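PDB 5CO3: FrnE protein from Deinococcus radiodurans, which probably acts as a cytoplasmic disulfide oxidoreductase built on a DsbA-like thioredoxin fold. Local coordinates for residues D15-I20 with A181-L186; W49-L54 with L111-I116; G190-V195 with S203-P208; W24-K29 with R131-Y136. All blocks are in the same frame, centred on the assembly; numbering follows the deposited sequence.

Interaction 1: D15-I20 with A181-L186; sequences DIWSDI and AQAQQL
The indole of Trp-17 projects from strand 12-18 onto helix 173-186, and the three helix residues that reach it come from different directions. Ala-183 lies over one face: its CB is 3.8 Å from the centroid of the five-membered ring and 26° off the ring normal, a CH-pi contact with the methyl nearest CD1 and NE1, Trp-17 CD1 and Ala-183 CB being 3.6 Å apart. Gln-182 arrives at the rim instead. Its extended chain crosses the indole at about a right angle and its amide is turned 88° to the ring plane, with OE1 3.6 Å from Trp-17 CZ2. One turn further on, Leu-186 also crosses at about a right angle and sets CD1 3.7 Å from Trp-17 CH2. The ring is carried towards the helix by a first torsion that places CG opposite the carbonyl carbon and beside the backbone N (chi1 -86°). On the face turned away from Ala-183 the indole stacks with His-50 of the adjacent strand 45-51, and its NE1 donates to the carbonyl oxygen of Asp-179, one turn before Ala-183 in the same helix. Strand and helix are thus joined by a packed indole. The single N-H of the indole is satisfied by helix backbone, which should fix the ring's rotation while one face takes the Ala-183 methyl and the other the His-50 ring.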
# COMPACT_ATOMS: atom_id res chain seq x y z
N ASP A 15 0.59 8.64 4.66
CA ASP A 15 1.25 8.17 3.45
C ASP A 15 1.67 6.72 3.60
O ASP A 15 2.36 6.37 4.55
CB ASP A 15 2.47 9.04 3.14
CG ASP A 15 2.08 10.45 2.82
OD1 ASP A 15 1.62 10.67 1.68
OD2 ASP A 15 2.20 11.33 3.71
N ILE A 16 1.26 5.87 2.66
CA ILE A 16 1.58 4.46 2.77
C ILE A 16 2.32 3.97 1.54
O ILE A 16 1.80 4.03 0.42
CB ILE A 16 0.32 3.60 2.99
CG1 ILE A 16 -0.57 4.21 4.07
CG2 ILE A 16 0.72 2.17 3.36
CD1 ILE A 16 -1.86 3.46 4.28
N TRP A 17 3.53 3.47 1.76
CA TRP A 17 4.27 2.81 0.69
C TRP A 17 3.97 1.33 0.71
O TRP A 17 3.94 0.69 1.76
CB TRP A 17 5.77 3.08 0.83
CG TRP A 17 6.20 4.37 0.18
CD1 TRP A 17 6.70 4.53 -1.08
CD2 TRP A 17 6.16 5.68 0.76
NE1 TRP A 17 6.98 5.85 -1.32
CE2 TRP A 17 6.66 6.58 -0.20
CE3 TRP A 17 5.76 6.17 2.01
CZ2 TRP A 17 6.76 7.95 0.04
CZ3 TRP A 17 5.87 7.53 2.25
CH2 TRP A 17 6.36 8.40 1.27
N SER A 18 3.74 0.76 -0.47
CA SER A 18 3.24 -0.59 -0.55
C SER A 18 3.57 -1.18 -1.92
O SER A 18 3.68 -0.43 -2.88
CB SER A 18 1.74 -0.60 -0.31
OG SER A 18 1.22 -1.90 -0.41
N ASP A 19 3.75 -2.49 -1.97
CA ASP A 19 3.83 -3.20 -3.25
C ASP A 19 2.69 -4.20 -3.35
O ASP A 19 2.33 -4.86 -2.38
CB ASP A 19 5.17 -3.93 -3.42
CG ASP A 19 5.46 -4.32 -4.88
OD1 ASP A 19 4.66 -3.96 -5.78
OD2 ASP A 19 6.49 -4.95 -5.12
N ILE A 20 2.14 -4.29 -4.55
CA ILE A 20 1.08 -5.23 -4.85
C ILE A 20 1.56 -6.66 -4.63
O ILE A 20 0.78 -7.54 -4.23
CB ILE A 20 0.57 -5.04 -6.30
CG1 ILE A 20 -0.14 -3.69 -6.41
CG2 ILE A 20 -0.36 -6.17 -6.72
CD1 ILE A 20 0.27 -2.88 -7.59
N ALA A 181 11.73 6.55 -5.42
CA ALA A 181 12.87 7.35 -5.04
C ALA A 181 12.64 7.98 -3.67
O ALA A 181 13.53 8.01 -2.82
CB ALA A 181 13.14 8.42 -6.09
N GLN A 182 11.42 8.47 -3.45
CA GLN A 182 11.11 9.11 -2.18
C GLN A 182 11.24 8.11 -1.02
O GLN A 182 11.77 8.45 0.04
CB GLN A 182 9.71 9.72 -2.21
CG GLN A 182 9.43 10.61 -1.01
CD GLN A 182 8.08 11.28 -1.07
OE1 GLN A 182 7.25 10.97 -1.93
NE2 GLN A 182 7.84 12.21 -0.14
N ALA A 183 10.78 6.88 -1.24
CA ALA A 183 10.92 5.83 -0.23
C ALA A 183 12.40 5.58 0.06
O ALA A 183 12.82 5.50 1.22
CB ALA A 183 10.25 4.54 -0.69
N GLN A 184 13.18 5.48 -1.01
CA GLN A 184 14.62 5.27 -0.88
C GLN A 184 15.26 6.40 -0.08
O GLN A 184 16.04 6.15 0.83
CB GLN A 184 15.26 5.15 -2.27
CG GLN A 184 16.62 4.47 -2.26
CD GLN A 184 16.94 3.82 -3.59
OE1 GLN A 184 16.20 3.97 -4.56
NE2 GLN A 184 18.04 3.08 -3.63
N GLN A 185 14.91 7.64 -0.43
CA GLN A 185 15.45 8.81 0.25
C GLN A 185 15.10 8.79 1.74
O GLN A 185 15.91 9.16 2.59
CB GLN A 185 14.93 10.10 -0.39
CG GLN A 185 15.45 10.34 -1.80
CD GLN A 185 14.55 11.26 -2.61
OE1 GLN A 185 13.52 11.73 -2.12
NE2 GLN A 185 14.94 11.52 -3.85
N LEU A 186 13.88 8.35 2.03
CA LEU A 186 13.39 8.24 3.40
C LEU A 186 13.96 7.05 4.15
O LEU A 186 13.75 6.92 5.35
CB LEU A 186 11.86 8.15 3.40
CG LEU A 186 11.08 9.45 3.20
CD1 LEU A 186 9.62 9.14 2.92
CD2 LEU A 186 11.22 10.33 4.43

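Interaction 2: W49-L54 with L111-I116. With GOL (glycerol), chain B.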
# COMPACT_ATOMS: atom_id res chain seq x y z
N TRP A 49 -1.70 6.49 -1.13
CA TRP A 49 -0.85 5.34 -1.41
C TRP A 49 0.34 5.80 -2.26
O TRP A 49 0.22 6.70 -3.09
CB TRP A 49 -1.64 4.21 -2.11
CG TRP A 49 -2.67 3.59 -1.20
CD1 TRP A 49 -3.98 3.97 -1.06
CD2 TRP A 49 -2.47 2.50 -0.27
NE1 TRP A 49 -4.60 3.18 -0.11
CE2 TRP A 49 -3.70 2.27 0.39
CE3 TRP A 49 -1.37 1.69 0.05
CZ2 TRP A 49 -3.86 1.28 1.36
CZ3 TRP A 49 -1.53 0.70 1.02
CH2 TRP A 49 -2.76 0.51 1.66
N HIS A 50 1.49 5.19 -2.00
CA HIS A 50 2.70 5.46 -2.75
C HIS A 50 3.27 4.16 -3.28
O HIS A 50 3.17 3.12 -2.63
CB HIS A 50 3.75 6.17 -1.90
CG HIS A 50 3.33 7.52 -1.42
ND1 HIS A 50 3.65 8.68 -2.09
CD2 HIS A 50 2.61 7.90 -0.34
CE1 HIS A 50 3.14 9.72 -1.45
NE2 HIS A 50 2.51 9.27 -0.38
N SER A 51 3.84 4.23 -4.47
CA SER A 51 4.38 3.06 -5.15
C SER A 51 5.68 2.59 -4.53
O SER A 51 6.56 3.38 -4.19
CB SER A 51 4.60 3.36 -6.63
OG SER A 51 3.44 3.90 -7.22
N PHE A 52 5.80 1.27 -4.40
CA PHE A 52 7.03 0.64 -3.96
C PHE A 52 7.12 -0.68 -4.72
O PHE A 52 6.12 -1.40 -4.84
CB PHE A 52 7.03 0.41 -2.46
CG PHE A 52 8.37 -0.00 -1.90
CD1 PHE A 52 8.78 -1.32 -1.98
CD2 PHE A 52 9.20 0.92 -1.28
CE1 PHE A 52 10.00 -1.71 -1.46
CE2 PHE A 52 10.41 0.54 -0.76
CZ PHE A 52 10.82 -0.78 -0.85
N GLU A 53 8.30 -0.97 -5.25
CA GLU A 53 8.54 -2.24 -5.93
C GLU A 53 9.60 -3.02 -5.18
O GLU A 53 10.73 -2.55 -5.03
CB GLU A 53 8.98 -2.02 -7.38
CG GLU A 53 7.83 -1.85 -8.35
CD GLU A 53 8.29 -1.54 -9.76
OE1 GLU A 53 8.48 -2.47 -10.57
OE2 GLU A 53 8.46 -0.34 -10.06
N LEU A 54 9.23 -4.20 -4.69
CA LEU A 54 10.19 -5.10 -4.06
C LEU A 54 11.35 -5.37 -5.00
O LEU A 54 12.50 -5.43 -4.58
CB LEU A 54 9.54 -6.41 -3.66
CG LEU A 54 8.40 -6.33 -2.66
CD1 LEU A 54 7.85 -7.72 -2.41
CD2 LEU A 54 8.89 -5.67 -1.37
N LEU A 111 3.57 -1.57 -13.98
CA LEU A 111 2.37 -1.14 -14.69
C LEU A 111 1.16 -1.08 -13.76
O LEU A 111 0.33 -0.18 -13.87
CB LEU A 111 2.07 -2.07 -15.88
CG LEU A 111 2.92 -1.90 -17.13
CD1 LEU A 111 2.71 -3.07 -18.08
CD2 LEU A 111 2.60 -0.56 -17.81
N ALA A 112 1.06 -2.05 -12.85
CA ALA A 112 0.01 -2.05 -11.85
C ALA A 112 0.10 -0.81 -10.98
O ALA A 112 -0.92 -0.18 -10.69
CB ALA A 112 0.12 -3.30 -11.00
N HIS A 113 1.31 -0.43 -10.58
CA HIS A 113 1.47 0.79 -9.79
C HIS A 113 1.06 2.02 -10.59
O HIS A 113 0.49 2.96 -10.04
CB HIS A 113 2.91 0.93 -9.29
CG HIS A 113 3.21 0.06 -8.10
ND1 HIS A 113 2.69 0.31 -6.85
CD2 HIS A 113 3.97 -1.05 -7.98
CE1 HIS A 113 3.11 -0.62 -6.01
NE2 HIS A 113 3.90 -1.45 -6.67
N GLN A 114 1.33 2.00 -11.90
CA GLN A 114 0.89 3.08 -12.77
C GLN A 114 -0.64 3.20 -12.79
O GLN A 114 -1.19 4.30 -12.78
CB GLN A 114 1.41 2.89 -14.19
CG GLN A 114 2.87 3.28 -14.36
CD GLN A 114 3.40 3.03 -15.77
OE1 GLN A 114 2.86 3.56 -16.75
NE2 GLN A 114 4.44 2.21 -15.89
N LEU A 115 -1.31 2.05 -12.83
CA LEU A 115 -2.77 2.03 -12.84
C LEU A 115 -3.33 2.64 -11.55
O LEU A 115 -4.34 3.35 -11.57
CB LEU A 115 -3.28 0.60 -13.01
CG LEU A 115 -4.81 0.46 -13.01
CD1 LEU A 115 -5.43 1.40 -14.04
CD2 LEU A 115 -5.22 -0.99 -13.27
N ILE A 116 -2.67 2.38 -10.44
CA ILE A 116 -3.14 2.96 -9.19
C ILE A 116 -3.01 4.49 -9.24
O ILE A 116 -3.92 5.22 -8.82
CB ILE A 116 -2.38 2.40 -7.99
CG1 ILE A 116 -2.71 0.92 -7.83
CG2 ILE A 116 -2.88 3.09 -6.73
CD1 ILE A 116 -1.77 0.16 -6.90
C1 GOL B . 0.15 1.72 -4.48
O1 GOL B . 1.11 0.87 -3.89
C2 GOL B . 0.84 2.87 -5.21
O2 GOL B . 1.34 2.53 -6.50
C3 GOL B . -0.08 4.09 -5.23
O3 GOL B . 0.36 5.04 -6.17
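His-113 and Ser-51 face each other with similar first torsions: in both, the first side-chain atom beyond CB lies beside the backbone N and opposite the carbonyl carbon (chi1 -78° for His-113 CG, -51° for Ser-51 OG). This brings Ser-51 CB within 3.6 Å of His-113 ND1 and turns both polar groups onto one glycerol hydroxyl, O2, which lies at the imidazole edge. Ser-51 OG and His-113 ND1 are each hydrogen-bonded to O2 at 2.6 Å, the latter bond nearly straight at 165°. The glycerol probably comes from the crystallisation liquor; its C3 packs 3.3 Å from Ile-116 CG2, and Lys-129 also bonds to the molecule. Across the ring, Phe-52 N lies over one face, while NE2 is 2.9 Å from Phe-52 O and is hydrogen-bonded to Asp-19. The aliphatic part of Glu-53 slides past in the opposite sense, CG 4.0 Å from His-113 CD2, on its way to a salt bridge with Arg-177. Were His-113 an alanine, Asp-19 OD1 would probably lose this partner and a gap would open beside the backbone of Phe-52. Ser-51 OG has a second mate in His-117, one turn after His-113. The contact fastens the end of edge strand 45-51 to helix 110-121, with helix 173-186 packed against Ser-51 and Phe-52 and helix 125-137 against Ile-116.

Interaction 3: G190-V195 with S203-P208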
# COMPACT_ATOMS: atom_id res chain seq x y z
N GLY A 190 11.46 -1.65 3.26
CA GLY A 190 10.49 -2.72 3.36
C GLY A 190 9.08 -2.18 3.45
O GLY A 190 8.87 -1.04 3.89
N VAL A 191 8.11 -2.99 3.05
CA VAL A 191 6.71 -2.56 3.00
C VAL A 191 5.79 -3.55 3.70
O VAL A 191 6.10 -4.73 3.79
CB VAL A 191 6.25 -2.34 1.54
CG1 VAL A 191 6.87 -1.07 0.98
CG2 VAL A 191 6.60 -3.55 0.67
N PRO A 192 4.64 -3.09 4.20
CA PRO A 192 4.12 -1.72 4.12
C PRO A 192 4.87 -0.77 5.05
O PRO A 192 5.42 -1.20 6.07
CB PRO A 192 2.67 -1.88 4.56
CG PRO A 192 2.69 -3.04 5.47
CD PRO A 192 3.71 -3.98 4.90
N PHE A 193 4.91 0.50 4.68
CA PHE A 193 5.49 1.51 5.54
C PHE A 193 4.53 2.68 5.65
O PHE A 193 4.12 3.25 4.65
CB PHE A 193 6.85 1.97 5.00
CG PHE A 193 7.68 2.71 6.01
CD1 PHE A 193 7.45 4.05 6.25
CD2 PHE A 193 8.68 2.07 6.73
CE1 PHE A 193 8.21 4.75 7.18
CE2 PHE A 193 9.43 2.75 7.66
CZ PHE A 193 9.20 4.09 7.88
N PHE A 194 4.18 3.03 6.89
CA PHE A 194 3.25 4.13 7.15
C PHE A 194 3.96 5.40 7.60
O PHE A 194 4.86 5.37 8.43
CB PHE A 194 2.24 3.73 8.23
CG PHE A 194 1.46 2.50 7.92
CD1 PHE A 194 2.00 1.24 8.14
CD2 PHE A 194 0.17 2.59 7.44
CE1 PHE A 194 1.27 0.10 7.88
CE2 PHE A 194 -0.57 1.46 7.17
CZ PHE A 194 -0.02 0.20 7.40
N VAL A 195 3.53 6.53 7.04
CA VAL A 195 3.99 7.83 7.51
C VAL A 195 2.76 8.62 7.91
O VAL A 195 1.84 8.81 7.11
CB VAL A 195 4.80 8.58 6.46
CG1 VAL A 195 5.17 9.96 6.97
CG2 VAL A 195 6.05 7.80 6.10
N SER A 203 6.78 0.99 10.64
CA SER A 203 7.35 0.02 9.72
C SER A 203 6.68 -1.35 9.82
O SER A 203 6.60 -1.92 10.90
CB SER A 203 8.84 -0.12 9.98
OG SER A 203 9.37 -1.19 9.21
N GLY A 204 6.20 -1.86 8.69
CA GLY A 204 5.61 -3.19 8.65
C GLY A 204 4.12 -3.17 8.94
O GLY A 204 3.57 -2.12 9.28
N ALA A 205 3.49 -4.33 8.83
CA ALA A 205 2.06 -4.48 9.07
C ALA A 205 1.76 -4.63 10.55
O ALA A 205 1.46 -5.73 11.03
CB ALA A 205 1.51 -5.68 8.29
N GLN A 206 1.83 -3.52 11.28
CA GLN A 206 1.67 -3.55 12.73
C GLN A 206 0.21 -3.67 13.16
O GLN A 206 -0.71 -3.47 12.37
CB GLN A 206 2.31 -2.31 13.35
CG GLN A 206 3.78 -2.18 13.00
CD GLN A 206 4.65 -1.75 14.17
OE1 GLN A 206 4.24 -1.80 15.33
NE2 GLN A 206 5.87 -1.33 13.85
N ALA A 207 0.02 -4.01 14.43
CA ALA A 207 -1.30 -4.20 15.01
C ALA A 207 -2.17 -2.96 14.84
O ALA A 207 -1.65 -1.84 14.83
CB ALA A 207 -1.19 -4.57 16.49
N PRO A 208 -3.49 -3.15 14.69
CA PRO A 208 -4.39 -2.00 14.61
C PRO A 208 -4.21 -1.07 15.82
O PRO A 208 -4.22 0.14 15.63
CB PRO A 208 -5.78 -2.64 14.63
CG PRO A 208 -5.58 -4.01 14.12
CD PRO A 208 -4.21 -4.43 14.55
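Two phenylalanine rings meet the 203-208 segment differently. Phe-194 offers its edge: Gly-204 O lies in the ring plane, 3.5 Å from CE1, where the polarised C-H groups suit a carbonyl oxygen. Phe-193, with CG anti to the backbone N (chi1 -164°), reaches Ser-203 obliquely, CE2 3.7 Å from Ser-203 CB, while Val-195 CG2 sits at its edge. Phe-193 and Ser-203 form an antiparallel non-hydrogen-bonded pair. Just beyond it, Gly-204 N donates to Pro-192 O at 2.8 Å, almost in line with the carbonyl bond though bent at the hydrogen (140°). Gly-204 has a positive phi (88°), and with its psi a CB would strike the carbonyl oxygen of Ser-203. The chain then makes an inverse gamma turn centred on Ala-205, whose N lies 3.7 Å from Pro-192 CG, and Gln-206 NE2 reaches back to Ser-203 O at 3.1 Å. Pro-192 follows a cis peptide bond, the cis-proline characteristic of thioredoxin folds, and its ring touches Trp-24 and Cys-25 of helix 23-38. The contact lies at the open end of the hairpin of strands 193-196 and 200-203, at the margin of the sheet, with strand 12-18 flanking Phe-193 to Val-195 and helix 208-222 starting directly after Ala-207.

Interaction 4: W24-K29 with R131-Y136; sequences WCYIGK and RLLRAY
Tyr-26 and Leu-133 join two helices of the DsbA-like thioredoxin fold: helix 23-38, which starts at a CxxC pattern, and helix 125-137 of the helical region between strands 45-51 and 193-196. Their axes lie 10.4 Å apart at closest approach. Tyr-26 swings its ring across the gap with CG anti to the backbone N (chi1 -151°) and a small second torsion, presenting one face to Leu-133. The CB of Leu-133 sits 3.5 Å from the ring centroid, only 10° off the normal, a nearly central CH-pi contact, and the two side chains run past each other in opposite directions. Leu-133 CD1 then bridges to Lys-29, 3.8 Å from its CD. The lysine chain is extended as far as CE and bends at its last torsion, and its NZ forms salt bridges with Glu-33, Glu-130 and Asp-126. Arg-134 lies alongside Tyr-26 pointing the same way; its chain turns at chi3, and NE pairs with Glu-139. With a leucine in place of Tyr-26 the flat ring and its hydroxyl are gone, which would probably leave Leu-133 CB less covered and Glu-130 without this hydrogen-bond partner. At the tip of the tyrosine, beside its bond to Glu-130, OH rests 3.5 Å from Arg-134 CB.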
# COMPACT_ATOMS: atom_id res chain seq x y z
N TRP A 24 2.21 -8.91 2.99
CA TRP A 24 2.09 -8.17 4.25
C TRP A 24 1.42 -6.83 4.00
O TRP A 24 0.81 -6.26 4.91
CB TRP A 24 3.45 -7.99 4.92
CG TRP A 24 3.91 -9.26 5.56
CD1 TRP A 24 4.91 -10.08 5.13
CD2 TRP A 24 3.36 -9.88 6.73
NE1 TRP A 24 5.02 -11.17 5.96
CE2 TRP A 24 4.09 -11.06 6.96
CE3 TRP A 24 2.34 -9.53 7.63
CZ2 TRP A 24 3.82 -11.91 8.03
CZ3 TRP A 24 2.08 -10.38 8.70
CH2 TRP A 24 2.82 -11.55 8.89
N CYS A 25 1.48 -6.34 2.77
CA CYS A 25 0.82 -5.07 2.47
C CYS A 25 -0.70 -5.19 2.49
O CYS A 25 -1.39 -4.26 2.89
CB CYS A 25 1.30 -4.53 1.12
SG CYS A 25 2.96 -3.85 1.20
N TYR A 26 -1.23 -6.33 2.05
CA TYR A 26 -2.67 -6.53 2.09
C TYR A 26 -3.10 -6.67 3.56
O TYR A 26 -4.06 -6.04 4.00
CB TYR A 26 -3.07 -7.75 1.27
CG TYR A 26 -4.45 -7.70 0.67
CD1 TYR A 26 -5.37 -6.70 1.00
CD2 TYR A 26 -4.83 -8.66 -0.26
CE1 TYR A 26 -6.64 -6.68 0.43
CE2 TYR A 26 -6.08 -8.64 -0.83
CZ TYR A 26 -6.98 -7.67 -0.49
OH TYR A 26 -8.22 -7.67 -1.07
N ILE A 27 -2.37 -7.50 4.30
CA ILE A 27 -2.58 -7.63 5.75
C ILE A 27 -2.53 -6.27 6.44
O ILE A 27 -3.40 -5.94 7.26
CB ILE A 27 -1.55 -8.59 6.37
CG1 ILE A 27 -1.89 -10.02 5.97
CG2 ILE A 27 -1.49 -8.43 7.92
CD1 ILE A 27 -0.72 -11.02 6.07
N GLY A 28 -1.52 -5.47 6.09
CA GLY A 28 -1.36 -4.15 6.68
C GLY A 28 -2.48 -3.19 6.32
O GLY A 28 -2.86 -2.31 7.12
N LYS A 29 -3.00 -3.33 5.11
CA LYS A 29 -4.11 -2.50 4.67
C LYS A 29 -5.34 -2.80 5.53
O LYS A 29 -6.04 -1.88 5.96
CB LYS A 29 -4.41 -2.72 3.19
CG LYS A 29 -5.52 -1.83 2.60
CD LYS A 29 -5.66 -2.06 1.08
CE LYS A 29 -6.49 -0.99 0.41
NZ LYS A 29 -7.93 -1.06 0.81
N ARG A 131 -8.26 -3.76 -5.29
CA ARG A 131 -8.56 -4.68 -6.38
C ARG A 131 -7.32 -5.41 -6.85
O ARG A 131 -7.37 -6.62 -7.07
CB ARG A 131 -9.17 -3.93 -7.56
CG ARG A 131 -9.70 -4.87 -8.66
CD ARG A 131 -10.85 -5.71 -8.11
NE ARG A 131 -11.24 -6.84 -8.96
CZ ARG A 131 -10.67 -8.05 -8.91
NH1 ARG A 131 -9.64 -8.28 -8.09
NH2 ARG A 131 -11.12 -9.02 -9.69
N LEU A 132 -6.21 -4.68 -6.99
CA LEU A 132 -4.95 -5.28 -7.42
C LEU A 132 -4.40 -6.26 -6.38
O LEU A 132 -3.93 -7.34 -6.74
CB LEU A 132 -3.92 -4.19 -7.73
CG LEU A 132 -4.24 -3.52 -9.06
CD1 LEU A 132 -3.58 -2.16 -9.14
CD2 LEU A 132 -3.80 -4.42 -10.24
N LEU A 133 -4.49 -5.91 -5.10
CA LEU A 133 -4.02 -6.82 -4.06
C LEU A 133 -4.80 -8.14 -4.11
O LEU A 133 -4.21 -9.22 -4.00
CB LEU A 133 -4.14 -6.16 -2.67
CG LEU A 133 -3.12 -5.03 -2.43
CD1 LEU A 133 -3.51 -4.21 -1.19
CD2 LEU A 133 -1.72 -5.63 -2.27
N ARG A 134 -6.11 -8.04 -4.28
CA ARG A 134 -6.95 -9.23 -4.37
C ARG A 134 -6.62 -10.05 -5.63
O ARG A 134 -6.49 -11.27 -5.58
CB ARG A 134 -8.43 -8.84 -4.35
CG ARG A 134 -9.39 -10.02 -4.31
CD ARG A 134 -10.84 -9.55 -4.27
NE ARG A 134 -11.56 -9.93 -5.48
CZ ARG A 134 -12.41 -9.15 -6.15
NH1 ARG A 134 -12.68 -7.92 -5.72
NH2 ARG A 134 -13.00 -9.61 -7.24
N ALA A 135 -6.46 -9.36 -6.75
CA ALA A 135 -6.14 -10.02 -8.00
C ALA A 135 -4.83 -10.80 -7.89
O ALA A 135 -4.70 -11.90 -8.41
CB ALA A 135 -6.05 -9.01 -9.12
N TYR A 136 -3.85 -10.22 -7.22
CA TYR A 136 -2.53 -10.84 -7.09
C TYR A 136 -2.52 -12.00 -6.08
O TYR A 136 -2.07 -13.10 -6.38
CB TYR A 136 -1.50 -9.79 -6.69
CG TYR A 136 -0.07 -10.28 -6.70
CD1 TYR A 136 0.44 -11.07 -5.66
CD2 TYR A 136 0.79 -9.95 -7.74
CE1 TYR A 136 1.76 -11.52 -5.67
CE2 TYR A 136 2.09 -10.39 -7.77
CZ TYR A 136 2.58 -11.17 -6.73
OH TYR A 136 3.90 -11.58 -6.79

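Interactions 2 and 4 are buried, whereas interactions 1 and 3 are only partly so and reach the surface through Leu-186 and Ser-203. Interactions 1, 2 and 3 all meet the central sheet: strand 12-18 lies between strand 45-51 of interaction 2 and strand 193-196 of interaction 3. Interaction 4 joins helix to helix, and Ile-116 of interaction 2 packs on its Leu-132. Chemistry follows place: interactions 1 and 4 are carried by CH-pi packing on an aromatic face, interaction 2 by a polar pocket holding glycerol, and interaction 3 by one backbone hydrogen bond and by rings resting on the opposing chain. Interactions 3 and 4 converge at Cys-25, whose SG meets Val-191 and Pro-192 N.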